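Local coordinates for serine proteinase inhibitor A (Sagittaria sagittifolia, PDB 3E8L), which probably inhibits trypsin and chymotrypsin simultaneously through two reactive sites, and kallikrein weakly, as a beta-trefoil inhibitor of the leguminous Kunitz type, at residues A119-Y122 and F123-N127. The protein carries 2 engineered substitutions. Numbering follows the deposited sequence.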
loop_
_atom_site.group_PDB
_atom_site.type_symbol
_atom_site.label_atom_id
_atom_site.label_comp_id
_atom_site.label_asym_id
_atom_site.label_seq_id
_atom_site.Cartn_x
_atom_site.Cartn_y
_atom_site.Cartn_z
ATOM N N ALA A 119 -2.860 7.535 7.989
ATOM C CA ALA A 119 -1.519 7.458 7.467
ATOM C C ALA A 119 -0.643 6.809 8.493
ATOM O O ALA A 119 -0.617 7.224 9.658
ATOM C CB ALA A 119 -0.990 8.846 7.148
ATOM N N GLY A 120 0.098 5.802 8.063
ATOM C CA GLY A 120 1.072 5.167 8.923
ATOM C C GLY A 120 0.521 3.924 9.579
ATOM O O GLY A 120 -0.660 3.862 9.911
ATOM N N ASP A 121 1.382 2.935 9.760
ATOM C CA ASP A 121 1.046 1.713 10.499
ATOM C C ASP A 121 2.360 0.982 10.723
ATOM O O ASP A 121 3.390 1.358 10.152
ATOM C CB ASP A 121 0.073 0.837 9.688
ATOM C CG ASP A 121 -0.881 0.022 10.560
ATOM O OD1 ASP A 121 -0.661 -0.133 11.776
ATOM O OD2 ASP A 121 -1.871 -0.489 9.997
ATOM N N TYR A 122 2.343 -0.038 11.568
ATOM C CA TYR A 122 3.511 -0.880 11.749
ATOM C C TYR A 122 3.980 -1.356 10.375
ATOM O O TYR A 122 3.187 -1.914 9.611
ATOM C CB TYR A 122 3.125 -2.063 12.618
ATOM C CG TYR A 122 2.801 -1.691 14.044
ATOM C CD1 TYR A 122 3.788 -1.152 14.885
ATOM C CD2 TYR A 122 1.527 -1.893 14.572
ATOM C CE1 TYR A 122 3.519 -0.823 16.193
ATOM C CE2 TYR A 122 1.239 -1.562 15.906
ATOM C CZ TYR A 122 2.246 -1.021 16.701
ATOM O OH TYR A 122 2.014 -0.682 18.010
ATOM N N PHE A 123 5.250 -1.127 10.040
ATOM C CA PHE A 123 5.722 -1.395 8.671
ATOM C C PHE A 123 5.390 -2.807 8.197
ATOM O O PHE A 123 5.127 -3.009 7.010
ATOM C CB PHE A 123 7.225 -1.170 8.535
ATOM C CG PHE A 123 8.055 -2.264 9.153
ATOM C CD1 PHE A 123 8.258 -2.307 10.533
ATOM C CD2 PHE A 123 8.618 -3.260 8.359
ATOM C CE1 PHE A 123 9.020 -3.324 11.104
ATOM C CE2 PHE A 123 9.380 -4.283 8.926
ATOM C CZ PHE A 123 9.577 -4.319 10.293
ATOM N N TYR A 124 5.413 -3.768 9.128
ATOM C CA TYR A 124 5.336 -5.198 8.802
ATOM C C TYR A 124 3.937 -5.665 8.387
ATOM O O TYR A 124 3.787 -6.767 7.853
ATOM C CB TYR A 124 5.856 -6.056 9.964
ATOM C CG TYR A 124 5.219 -5.717 11.304
ATOM C CD1 TYR A 124 3.937 -6.154 11.615
ATOM C CD2 TYR A 124 5.904 -4.957 12.258
ATOM C CE1 TYR A 124 3.342 -5.846 12.816
ATOM C CE2 TYR A 124 5.310 -4.638 13.488
ATOM C CZ TYR A 124 4.027 -5.097 13.761
ATOM O OH TYR A 124 3.407 -4.806 14.954
ATOM N N LEU A 125 2.920 -4.845 8.647
ATOM C CA LEU A 125 1.546 -5.180 8.275
ATOM C C LEU A 125 1.391 -4.842 6.809
ATOM O O LEU A 125 0.440 -5.255 6.132
ATOM C CB LEU A 125 0.545 -4.377 9.095
ATOM C CG LEU A 125 0.521 -4.612 10.612
ATOM C CD1 LEU A 125 -0.493 -3.663 11.287
ATOM C CD2 LEU A 125 0.237 -6.068 10.958
ATOM N N ASN A 126 2.349 -4.062 6.330
ATOM C CA ASN A 126 2.381 -3.644 4.949
ATOM C C ASN A 126 1.056 -3.048 4.455
ATOM O O ASN A 126 0.650 -3.289 3.319
ATOM C CB ASN A 126 2.801 -4.821 4.077
ATOM C CG ASN A 126 3.378 -4.369 2.772
ATOM O OD1 ASN A 126 4.350 -3.595 2.758
ATOM N ND2 ASN A 126 2.773 -4.817 1.652
ATOM N N ASN A 127 0.391 -2.283 5.313
ATOM C CA ASN A 127 -0.916 -1.688 4.991
ATOM C C ASN A 127 -0.783 -0.395 4.208
ATOM O O ASN A 127 0.015 0.483 4.556
ATOM C CB ASN A 127 -1.737 -1.399 6.255
ATOM C CG ASN A 127 -2.159 -2.657 6.981
ATOM O OD1 ASN A 127 -2.243 -3.731 6.390
ATOM N ND2 ASN A 127 -2.411 -2.534 8.274
#
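Asp-121 reaches across to Asn-127 with one carboxylate oxygen and turns back to its own chain with the other. Asn-127 ND2 donates to Asp-121 OD2 at 2.7 Å; the bond lies nearly in the amide plane of Asn-127 but meets the carboxylate from above, the two flat groups being turned 51° apart. Tyr-122 N donates to Asp-121 OD1 at 3.0 Å, on the anti side of the carboxylate but tilted well out of its plane, so two donors limit its rotation. A short acidic side chain suits this place, having an oxygen for each. Leu-125 brings a branched apolar end, CD1 lying 3.6 Å from Asp-121 OD1 and CG near Tyr-122 CB.

Tyr-122 O accepts Leu-125 N at 3.1 Å, the first i+3 bond of the short 3-10 segment 123-125, followed by Asn-126 N to Phe-123 O. The Tyr-122 and Tyr-124 side chains run alongside each other, their rings 10° from parallel but strongly offset. Flat faces suit both: Tyr-122 CB sits over the Tyr-124 ring, a CH-pi contact 3.7 Å from the centroid, while Tyr-124 OH rests over the rim of the other ring, 3.3 Å from Tyr-122 CG. Tyr-124 holds CG between backbone N and carbonyl carbon (chi1 51°), which swings its ring back beside Tyr-122. Its hydroxyl bonds a basic side chain of the other protein in the complex, to which Tyr-122 offers a cation-pi face.

This surface loop leaves strand 113-119 and leads to strand 130-135 of the beta-trefoil, with Phe-123 and Tyr-122 packed on Ile-96 and Asp-121 against Lys-52 of strand 52-57.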